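Local coordinates for protein fructose-bisphosphate aldolase (Thermus caldophilus, PDB 2FJK) that belongs to the class II fructose-bisphosphate aldolases, enzymes built on a TIM barrel, and binds 1,3-dihydroxyacetonephosphate in its pocket, at residues L170-H178 / F188-I197; L207-V218 / A231-A242. One frame throughout, in Å; residues are numbered along the deposited sequence.

Contact 1: L170-H178 / F188-I197. With 13P (1,3-dihydroxyacetonephosphate), chain E.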
loop_
_atom_site.group_PDB
_atom_site.type_symbol
_atom_site.label_atom_id
_atom_site.label_comp_id
_atom_site.label_asym_id
_atom_site.label_seq_id
_atom_site.Cartn_x
_atom_site.Cartn_y
_atom_site.Cartn_z
ATOM N N LEU A 170 -16.522 23.423 -10.441
ATOM C CA LEU A 170 -17.616 23.812 -11.338
ATOM C C LEU A 170 -17.331 23.614 -12.820
ATOM O O LEU A 170 -16.555 24.343 -13.427
ATOM C CB LEU A 170 -18.061 25.270 -11.125
ATOM C CG LEU A 170 -19.103 25.722 -12.165
ATOM C CD1 LEU A 170 -20.358 24.874 -12.016
ATOM C CD2 LEU A 170 -19.439 27.200 -12.008
ATOM N N ALA A 171 -17.986 22.614 -13.395
ATOM C CA ALA A 171 -17.858 22.305 -14.811
ATOM C C ALA A 171 -18.940 23.134 -15.514
ATOM O O ALA A 171 -20.100 23.128 -15.097
ATOM C CB ALA A 171 -18.091 20.816 -15.035
ATOM N N VAL A 172 -18.570 23.854 -16.565
ATOM C CA VAL A 172 -19.545 24.686 -17.262
ATOM C C VAL A 172 -19.955 24.175 -18.636
ATOM O O VAL A 172 -19.200 23.473 -19.310
ATOM C CB VAL A 172 -19.029 26.135 -17.409
ATOM C CG1 VAL A 172 -18.679 26.692 -16.033
ATOM C CG2 VAL A 172 -17.816 26.175 -18.333
ATOM N N ALA A 173 -21.166 24.541 -19.039
ATOM C CA ALA A 173 -21.720 24.149 -20.337
ATOM C C ALA A 173 -21.664 25.338 -21.291
ATOM O O ALA A 173 -22.450 26.281 -21.165
ATOM C CB ALA A 173 -23.166 23.685 -20.168
ATOM N N ILE A 174 -20.750 25.297 -22.251
ATOM C CA ILE A 174 -20.620 26.407 -23.183
ATOM C C ILE A 174 -20.483 25.996 -24.636
ATOM O O ILE A 174 -19.930 26.747 -25.443
ATOM C CB ILE A 174 -19.416 27.278 -22.825
ATOM C CG1 ILE A 174 -18.130 26.439 -22.877
ATOM C CG2 ILE A 174 -19.624 27.882 -21.451
ATOM C CD1 ILE A 174 -16.872 27.222 -22.549
ATOM N N GLY A 175 -20.973 24.806 -24.966
ATOM C CA GLY A 175 -20.895 24.353 -26.337
ATOM C C GLY A 175 -20.178 23.045 -26.594
ATOM O O GLY A 175 -20.185 22.580 -27.733
ATOM N N THR A 176 -19.553 22.458 -25.569
ATOM C CA THR A 176 -18.847 21.178 -25.730
ATOM C C THR A 176 -19.766 19.998 -25.414
ATOM O O THR A 176 -20.823 20.169 -24.797
ATOM C CB THR A 176 -17.628 21.065 -24.787
ATOM O OG1 THR A 176 -18.084 21.034 -23.433
ATOM C CG2 THR A 176 -16.689 22.244 -24.964
ATOM N N SER A 177 -19.359 18.802 -25.843
ATOM C CA SER A 177 -20.125 17.585 -25.604
ATOM C C SER A 177 -19.215 16.380 -25.847
ATOM O O SER A 177 -18.256 16.474 -26.619
ATOM C CB SER A 177 -21.353 17.536 -26.527
ATOM O OG SER A 177 -21.000 17.252 -27.873
ATOM N N HIS A 178 -19.512 15.252 -25.192
ATOM C CA HIS A 178 -18.691 14.037 -25.313
ATOM C C HIS A 178 -18.786 13.339 -26.671
ATOM O O HIS A 178 -19.709 13.581 -27.452
ATOM C CB HIS A 178 -19.072 13.009 -24.235
ATOM C CG HIS A 178 -18.961 13.514 -22.831
ATOM N ND1 HIS A 178 -17.795 14.035 -22.312
ATOM C CD2 HIS A 178 -19.873 13.564 -21.831
ATOM C CE1 HIS A 178 -17.996 14.387 -21.053
ATOM N NE2 HIS A 178 -19.247 14.112 -20.738
ATOM N N PHE A 188 -19.556 25.524 -32.179
ATOM C CA PHE A 188 -19.568 26.817 -31.504
ATOM C C PHE A 188 -19.328 26.762 -30.003
ATOM O O PHE A 188 -19.965 26.002 -29.282
ATOM C CB PHE A 188 -20.897 27.534 -31.752
ATOM C CG PHE A 188 -21.000 28.864 -31.056
ATOM C CD1 PHE A 188 -20.215 29.940 -31.464
ATOM C CD2 PHE A 188 -21.861 29.034 -29.979
ATOM C CE1 PHE A 188 -20.286 31.165 -30.808
ATOM C CE2 PHE A 188 -21.940 30.254 -29.314
ATOM C CZ PHE A 188 -21.152 31.323 -29.729
ATOM N N ILE A 189 -18.410 27.594 -29.537
ATOM C CA ILE A 189 -18.113 27.672 -28.120
ATOM C C ILE A 189 -18.511 29.067 -27.662
ATOM O O ILE A 189 -18.014 30.062 -28.189
ATOM C CB ILE A 189 -16.614 27.462 -27.840
ATOM C CG1 ILE A 189 -16.129 26.180 -28.522
ATOM C CG2 ILE A 189 -16.373 27.422 -26.342
ATOM C CD1 ILE A 189 -16.938 24.951 -28.199
ATOM N N ASP A 190 -19.411 29.134 -26.690
ATOM C CA ASP A 190 -19.890 30.408 -26.172
ATOM C C ASP A 190 -18.844 31.054 -25.272
ATOM O O ASP A 190 -18.935 30.978 -24.049
ATOM C CB ASP A 190 -21.181 30.194 -25.381
ATOM C CG ASP A 190 -22.036 31.438 -25.320
ATOM O OD1 ASP A 190 -21.487 32.520 -25.027
ATOM O OD2 ASP A 190 -23.258 31.330 -25.560
ATOM N N HIS A 191 -17.854 31.696 -25.879
ATOM C CA HIS A 191 -16.788 32.335 -25.113
ATOM C C HIS A 191 -17.256 33.492 -24.237
ATOM O O HIS A 191 -16.795 33.638 -23.104
ATOM C CB HIS A 191 -15.676 32.796 -26.054
ATOM C CG HIS A 191 -14.874 31.669 -26.631
ATOM N ND1 HIS A 191 -14.178 30.775 -25.845
ATOM C CD2 HIS A 191 -14.645 31.300 -27.914
ATOM C CE1 HIS A 191 -13.552 29.905 -26.618
ATOM N NE2 HIS A 191 -13.818 30.201 -27.879
ATOM N N PRO A 192 -18.180 34.329 -24.742
ATOM C CA PRO A 192 -18.661 35.450 -23.930
ATOM C C PRO A 192 -19.327 34.917 -22.674
ATOM O O PRO A 192 -19.162 35.465 -21.587
ATOM C CB PRO A 192 -19.656 36.146 -24.856
ATOM C CG PRO A 192 -19.091 35.865 -26.209
ATOM C CD PRO A 192 -18.730 34.405 -26.105
ATOM N N ARG A 193 -20.089 33.841 -22.846
ATOM C CA ARG A 193 -20.788 33.203 -21.742
ATOM C C ARG A 193 -19.771 32.727 -20.704
ATOM O O ARG A 193 -19.958 32.910 -19.503
ATOM C CB ARG A 193 -21.586 32.009 -22.261
ATOM C CG ARG A 193 -22.544 31.435 -21.258
ATOM C CD ARG A 193 -23.307 30.261 -21.830
ATOM N NE ARG A 193 -24.602 30.156 -21.173
ATOM C CZ ARG A 193 -25.672 30.861 -21.518
ATOM N NH1 ARG A 193 -25.607 31.714 -22.530
ATOM N NH2 ARG A 193 -26.794 30.739 -20.825
ATOM N N LEU A 194 -18.693 32.108 -21.177
ATOM C CA LEU A 194 -17.650 31.623 -20.280
ATOM C C LEU A 194 -17.075 32.821 -19.521
ATOM O O LEU A 194 -16.867 32.769 -18.306
ATOM C CB LEU A 194 -16.551 30.926 -21.090
ATOM C CG LEU A 194 -15.341 30.363 -20.334
ATOM C CD1 LEU A 194 -15.796 29.435 -19.201
ATOM C CD2 LEU A 194 -14.457 29.613 -21.314
ATOM N N ALA A 195 -16.843 33.910 -20.248
ATOM C CA ALA A 195 -16.294 35.123 -19.656
ATOM C C ALA A 195 -17.169 35.666 -18.528
ATOM O O ALA A 195 -16.656 36.055 -17.483
ATOM C CB ALA A 195 -16.095 36.192 -20.742
ATOM N N ARG A 196 -18.484 35.688 -18.735
ATOM C CA ARG A 196 -19.411 36.188 -17.711
ATOM C C ARG A 196 -19.403 35.307 -16.468
ATOM O O ARG A 196 -19.377 35.796 -15.340
ATOM C CB ARG A 196 -20.845 36.237 -18.244
ATOM C CG ARG A 196 -21.109 37.250 -19.340
ATOM C CD ARG A 196 -22.598 37.261 -19.670
ATOM N NE ARG A 196 -22.947 38.194 -20.736
ATOM C CZ ARG A 196 -24.184 38.372 -21.193
ATOM N NH1 ARG A 196 -25.191 37.679 -20.676
ATOM N NH2 ARG A 196 -24.417 39.249 -22.160
ATOM N N ILE A 197 -19.451 34.000 -16.689
ATOM C CA ILE A 197 -19.464 33.033 -15.598
ATOM C C ILE A 197 -18.188 33.140 -14.763
ATOM O O ILE A 197 -18.229 33.034 -13.535
ATOM C CB ILE A 197 -19.626 31.602 -16.162
ATOM C CG1 ILE A 197 -20.854 31.562 -17.075
ATOM C CG2 ILE A 197 -19.807 30.598 -15.035
ATOM C CD1 ILE A 197 -20.952 30.339 -17.952
HETATM P P 13P E . -14.483 13.450 -24.596
HETATM O O1P 13P E . -15.372 12.245 -25.171
HETATM O O2P 13P E . -14.743 14.691 -25.545
HETATM O O3P 13P E . -12.977 13.050 -24.656
HETATM O O1 13P E . -14.937 13.734 -23.081
HETATM C C1 13P E . -13.953 14.159 -22.141
HETATM C C2 13P E . -14.728 14.604 -20.925
HETATM O O2 13P E . -15.643 15.413 -21.059
HETATM C C3 13P E . -14.389 14.061 -19.538
HETATM O O3 13P E . -15.328 14.532 -18.577
#
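A beta-alpha unit of the TIM barrel closes here: the chain leaving strand 171-172 meets the start of helix 191-200, with Ile174 the main residue in between. Its CD1 methyl lies 3.6 Å from CD2 of Leu194 and 3.8 Å from CG2 of Ile189, so one branch tip fills the angle between the helix and the loop leading into it. Ile174 CG1 reaches there from a position between backbone N and carbonyl carbon (chi1 60°). Nearer the strand, CG2 of Val172 meets CD1 of Leu194 at 3.9 Å, the two side chains crossing at about a right angle, while the Val172 and Ile197 side chains slide past each other in opposite directions, meeting at CG1 and CG2. The polar link is backbone: Asp190 N donates to Ile174 O (2.7 Å, 163° at the hydrogen), and the CA-H of Ile189 approaches the same oxygen. Asp190 is the helix N-cap. Gly175 lies against Phe188 O, its CA 3.5 Å from that oxygen, with backbone angles that call for glycine. Beyond it, His178 ND1 donates to O1 of 1,3-dihydroxyacetonephosphate at 3.0 Å. Strand 205-207 flanks the contact, with Leu207 against Ile174 and Leu205 against Leu194; helix 155-164 packs on Ile197, and helix 236-244 meets Ile189 and Leu194.

Contact 2: L207-V218 / A231-A242. With 13P (1,3-dihydroxyacetonephosphate), chain E.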
loop_
_atom_site.group_PDB
_atom_site.type_symbol
_atom_site.label_atom_id
_atom_site.label_comp_id
_atom_site.label_asym_id
_atom_site.label_seq_id
_atom_site.Cartn_x
_atom_site.Cartn_y
_atom_site.Cartn_z
ATOM N N LEU A 207 -13.826 22.184 -18.051
ATOM C CA LEU A 207 -14.360 21.952 -19.384
ATOM C C LEU A 207 -14.321 20.480 -19.791
ATOM O O LEU A 207 -13.252 19.922 -20.014
ATOM C CB LEU A 207 -13.563 22.777 -20.399
ATOM C CG LEU A 207 -14.089 22.848 -21.831
ATOM C CD1 LEU A 207 -15.457 23.517 -21.826
ATOM C CD2 LEU A 207 -13.112 23.634 -22.694
ATOM N N HIS A 208 -15.491 19.854 -19.887
ATOM C CA HIS A 208 -15.567 18.456 -20.298
ATOM C C HIS A 208 -15.852 18.355 -21.784
ATOM O O HIS A 208 -16.036 19.368 -22.453
ATOM C CB HIS A 208 -16.651 17.708 -19.517
ATOM C CG HIS A 208 -16.294 17.457 -18.088
ATOM N ND1 HIS A 208 -16.521 18.380 -17.091
ATOM C CD2 HIS A 208 -15.686 16.403 -17.495
ATOM C CE1 HIS A 208 -16.071 17.902 -15.944
ATOM N NE2 HIS A 208 -15.559 16.705 -16.162
ATOM N N GLY A 209 -15.885 17.124 -22.290
ATOM C CA GLY A 209 -16.145 16.892 -23.698
ATOM C C GLY A 209 -15.263 17.785 -24.538
ATOM O O GLY A 209 -15.710 18.362 -25.533
ATOM N N ALA A 210 -13.994 17.879 -24.149
ATOM C CA ALA A 210 -13.066 18.755 -24.847
ATOM C C ALA A 210 -12.076 18.111 -25.802
ATOM O O ALA A 210 -11.110 18.755 -26.193
ATOM C CB ALA A 210 -12.316 19.619 -23.830
ATOM N N SER A 211 -12.301 16.862 -26.195
ATOM C CA SER A 211 -11.378 16.223 -27.130
ATOM C C SER A 211 -11.286 17.020 -28.440
ATOM O O SER A 211 -12.225 17.717 -28.821
ATOM C CB SER A 211 -11.813 14.787 -27.437
ATOM O OG SER A 211 -11.285 13.873 -26.491
ATOM N N ALA A 212 -10.151 16.900 -29.121
ATOM C CA ALA A 212 -9.916 17.606 -30.376
ATOM C C ALA A 212 -10.296 16.731 -31.569
ATOM O O ALA A 212 -10.615 17.232 -32.646
ATOM C CB ALA A 212 -8.434 18.026 -30.472
ATOM N N VAL A 213 -10.262 15.422 -31.368
ATOM C CA VAL A 213 -10.607 14.481 -32.422
ATOM C C VAL A 213 -9.929 14.901 -33.734
ATOM O O VAL A 213 -10.595 15.102 -34.753
ATOM C CB VAL A 213 -12.136 14.441 -32.617
ATOM C CG1 VAL A 213 -12.538 13.138 -33.288
ATOM C CG2 VAL A 213 -12.840 14.610 -31.261
ATOM N N PRO A 214 -8.587 15.031 -33.716
ATOM C CA PRO A 214 -7.785 15.430 -34.879
ATOM C C PRO A 214 -8.058 14.622 -36.137
ATOM O O PRO A 214 -8.171 13.395 -36.091
ATOM C CB PRO A 214 -6.346 15.279 -34.382
ATOM C CG PRO A 214 -6.461 14.212 -33.322
ATOM C CD PRO A 214 -7.715 14.622 -32.600
ATOM N N GLN A 215 -8.154 15.329 -37.261
ATOM C CA GLN A 215 -8.442 14.715 -38.549
ATOM C C GLN A 215 -7.455 13.609 -38.894
ATOM O O GLN A 215 -7.857 12.512 -39.286
ATOM C CB GLN A 215 -8.443 15.789 -39.645
ATOM C CG GLN A 215 -8.879 15.295 -41.021
ATOM C CD GLN A 215 -10.209 14.552 -40.995
ATOM O OE1 GLN A 215 -11.183 15.007 -40.391
ATOM N NE2 GLN A 215 -10.256 13.406 -41.665
ATOM N N GLU A 216 -6.166 13.896 -38.751
ATOM C CA GLU A 216 -5.144 12.904 -39.049
ATOM C C GLU A 216 -5.411 11.620 -38.268
ATOM O O GLU A 216 -5.256 10.522 -38.798
ATOM C CB GLU A 216 -3.744 13.453 -38.723
ATOM C CG GLU A 216 -3.714 14.593 -37.703
ATOM C CD GLU A 216 -4.258 15.908 -38.260
ATOM O OE1 GLU A 216 -3.735 16.380 -39.296
ATOM O OE2 GLU A 216 -5.201 16.473 -37.656
ATOM N N LEU A 217 -5.822 11.763 -37.011
ATOM C CA LEU A 217 -6.124 10.610 -36.167
ATOM C C LEU A 217 -7.321 9.872 -36.757
ATOM O O LEU A 217 -7.301 8.651 -36.916
ATOM C CB LEU A 217 -6.428 11.062 -34.730
ATOM C CG LEU A 217 -6.963 10.014 -33.742
ATOM C CD1 LEU A 217 -6.159 8.723 -33.831
ATOM C CD2 LEU A 217 -6.920 10.582 -32.334
ATOM N N VAL A 218 -8.364 10.625 -37.089
ATOM C CA VAL A 218 -9.556 10.036 -37.687
ATOM C C VAL A 218 -9.134 9.201 -38.897
ATOM O O VAL A 218 -9.498 8.032 -39.011
ATOM C CB VAL A 218 -10.544 11.130 -38.151
ATOM C CG1 VAL A 218 -11.731 10.499 -38.873
ATOM C CG2 VAL A 218 -11.015 11.946 -36.958
ATOM N N ALA A 231 -16.051 12.854 -37.843
ATOM C CA ALA A 231 -15.548 13.172 -36.521
ATOM C C ALA A 231 -15.244 14.656 -36.493
ATOM O O ALA A 231 -14.672 15.198 -37.438
ATOM C CB ALA A 231 -14.292 12.373 -36.232
ATOM N N SER A 232 -15.641 15.311 -35.413
ATOM C CA SER A 232 -15.416 16.739 -35.256
ATOM C C SER A 232 -15.198 17.014 -33.772
ATOM O O SER A 232 -16.042 16.687 -32.944
ATOM C CB SER A 232 -16.635 17.515 -35.777
ATOM O OG SER A 232 -16.458 18.916 -35.639
ATOM N N GLY A 233 -14.056 17.595 -33.435
ATOM C CA GLY A 233 -13.776 17.880 -32.041
ATOM C C GLY A 233 -13.704 19.368 -31.790
ATOM O O GLY A 233 -13.931 20.156 -32.705
ATOM N N ILE A 234 -13.390 19.752 -30.554
ATOM C CA ILE A 234 -13.292 21.161 -30.192
ATOM C C ILE A 234 -12.001 21.735 -30.753
ATOM O O ILE A 234 -10.926 21.138 -30.619
ATOM C CB ILE A 234 -13.310 21.364 -28.660
ATOM C CG1 ILE A 234 -14.542 20.684 -28.044
ATOM C CG2 ILE A 234 -13.312 22.845 -28.339
ATOM C CD1 ILE A 234 -15.859 21.148 -28.588
ATOM N N HIS A 235 -12.115 22.895 -31.391
ATOM C CA HIS A 235 -10.972 23.559 -32.000
ATOM C C HIS A 235 -9.927 23.986 -30.973
ATOM O O HIS A 235 -10.263 24.548 -29.932
ATOM C CB HIS A 235 -11.439 24.786 -32.777
ATOM C CG HIS A 235 -10.383 25.371 -33.659
ATOM N ND1 HIS A 235 -10.051 24.826 -34.881
ATOM C CD2 HIS A 235 -9.556 26.426 -33.479
ATOM C CE1 HIS A 235 -9.063 25.521 -35.416
ATOM N NE2 HIS A 235 -8.744 26.497 -34.586
ATOM N N PRO A 236 -8.640 23.730 -31.259
ATOM C CA PRO A 236 -7.540 24.090 -30.358
ATOM C C PRO A 236 -7.580 25.547 -29.895
ATOM O O PRO A 236 -7.363 25.843 -28.716
ATOM C CB PRO A 236 -6.297 23.785 -31.189
ATOM C CG PRO A 236 -6.728 22.623 -32.014
ATOM C CD PRO A 236 -8.131 23.021 -32.446
ATOM N N GLU A 237 -7.857 26.460 -30.820
ATOM C CA GLU A 237 -7.911 27.876 -30.465
ATOM C C GLU A 237 -9.008 28.155 -29.440
ATOM O O GLU A 237 -8.830 28.981 -28.542
ATOM C CB GLU A 237 -8.105 28.730 -31.721
ATOM C CG GLU A 237 -6.935 28.629 -32.712
ATOM C CD GLU A 237 -5.592 28.995 -32.083
ATOM O OE1 GLU A 237 -5.498 30.081 -31.466
ATOM O OE2 GLU A 237 -4.628 28.202 -32.210
ATOM N N ASP A 238 -10.135 27.461 -29.561
ATOM C CA ASP A 238 -11.219 27.640 -28.606
ATOM C C ASP A 238 -10.768 27.142 -27.246
ATOM O O ASP A 238 -11.157 27.686 -26.213
ATOM C CB ASP A 238 -12.476 26.896 -29.055
ATOM C CG ASP A 238 -13.217 27.637 -30.141
ATOM O OD1 ASP A 238 -13.417 28.857 -29.968
ATOM O OD2 ASP A 238 -13.603 27.014 -31.151
ATOM N N ILE A 239 -9.933 26.110 -27.245
ATOM C CA ILE A 239 -9.413 25.594 -25.986
ATOM C C ILE A 239 -8.510 26.668 -25.354
ATOM O O ILE A 239 -8.569 26.913 -24.152
ATOM C CB ILE A 239 -8.599 24.289 -26.208
ATOM C CG1 ILE A 239 -9.539 23.158 -26.635
ATOM C CG2 ILE A 239 -7.833 23.913 -24.925
ATOM C CD1 ILE A 239 -10.510 22.701 -25.547
ATOM N N LYS A 240 -7.691 27.320 -26.169
ATOM C CA LYS A 240 -6.787 28.349 -25.661
ATOM C C LYS A 240 -7.512 29.548 -25.051
ATOM O O LYS A 240 -7.198 29.983 -23.944
ATOM C CB LYS A 240 -5.854 28.835 -26.777
ATOM C CG LYS A 240 -4.754 27.858 -27.140
ATOM C CD LYS A 240 -3.935 28.398 -28.299
ATOM C CE LYS A 240 -2.805 27.454 -28.665
ATOM N NZ LYS A 240 -2.033 27.959 -29.837
ATOM N N LYS A 241 -8.474 30.088 -25.786
ATOM C CA LYS A 241 -9.233 31.238 -25.310
ATOM C C LYS A 241 -9.980 30.850 -24.042
ATOM O O LYS A 241 -9.932 31.564 -23.038
ATOM C CB LYS A 241 -10.221 31.689 -26.383
ATOM C CG LYS A 241 -10.926 33.006 -26.096
ATOM C CD LYS A 241 -11.766 33.405 -27.300
ATOM C CE LYS A 241 -12.407 34.775 -27.129
ATOM N NZ LYS A 241 -13.135 35.191 -28.363
ATOM N N ALA A 242 -10.663 29.711 -24.088
ATOM C CA ALA A 242 -11.417 29.241 -22.932
ATOM C C ALA A 242 -10.503 29.164 -21.716
ATOM O O ALA A 242 -10.896 29.538 -20.607
ATOM C CB ALA A 242 -12.035 27.873 -23.221
HETATM P P 13P E . -14.483 13.450 -24.596
HETATM O O1P 13P E . -15.372 12.245 -25.171
HETATM O O2P 13P E . -14.743 14.691 -25.545
HETATM O O3P 13P E . -12.977 13.050 -24.656
HETATM O O1 13P E . -14.937 13.734 -23.081
HETATM C C1 13P E . -13.953 14.159 -22.141
HETATM C C2 13P E . -14.728 14.604 -20.925
HETATM O O2 13P E . -15.643 15.413 -21.059
HETATM C C3 13P E . -14.389 14.061 -19.538
HETATM O O3 13P E . -15.328 14.532 -18.577
HETATM O O HOH W 1 -9.651 20.287 -27.788
HETATM O O HOH W 2 -10.248 19.870 -32.910
#
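Ser211 joins the ligand to Ile234: its hydroxyl and N-H turn to the phosphate of 1,3-dihydroxyacetonephosphate, its carbonyl to Ile234 N. Its OG is hydrogen-bonded to phosphate oxygen O3P at 2.6 Å, and its backbone N gives a weak bond to O2P. Ser211 O accepts from Ile234 N at 2.9 Å, a bond lying in the carbonyl plane with 158° at the hydrogen. The residue that holds the phosphate, mainly through its hydroxyl, is thus bonded directly to the turn before helix 236-244. Two waters bridge the same backbones: water 1 donates to Ala210 O and Ile234 O, and water 2 donates to Ala212 O and Ile234 O, so Ile234 O receives two bonds. Gly233 passes close to this loop, its CA 3.3 Å from Ala212 O and 3.5 Å from CG2 of Val213; the lack of a side chain lets the backbones come this close. Apolar contacts extend both ways along the segments. CD1 of Ile239 sits 4.0 Å from Ala210 CB and also touches CD2 of Leu207, next to Ala242. At the other end Ala231 CB rests in the notch formed by Val213 CG1 (3.5 Å) and Val218 CG2, both of which lie to one side of it; Val213 CG1 stands anti to its own backbone N (chi1 -158°), on the side where Ala231 lies. Ile234 lays CG1 against Gly209 O. In the next shell, Asp255 accepts from the backbone N of both Ala212 and Val213, and its own N is bonded to Ser211 OG. Strand 205-207 leads into this loop, and its backbone at Leu207 pairs with strand 247-252. A phosphate held at a loop following a barrel strand, here by a hydroxyl and, more weakly, a backbone N-H, is characteristic of phosphate-binding TIM barrels.

How the contacts relate
Contacts 1 and 2 follow one another along the chain, their centres 14 Å apart, and both reach 1,3-dihydroxyacetonephosphate: 170-178 through His178 at ester oxygen O1, 207-218 through Ser211 at the phosphate. They also touch each other directly. Thr176 OG1 lies 2.8 Å from His208 O, a probable hydrogen bond joining the two loops that follow neighbouring barrel strands. Farther from the ligand, His191 NE2 and Asp238 OD1, 2.5 Å apart, probably bond helix 191-200 to helix 236-244, while CD2 of Leu194 packs on Ala242 CA at 3.5 Å. Asp238 has a second partner in Arg186. Asp80, Gly179, Lys182, Asp253 and Thr254 supply further hydrogen bonds to the ligand.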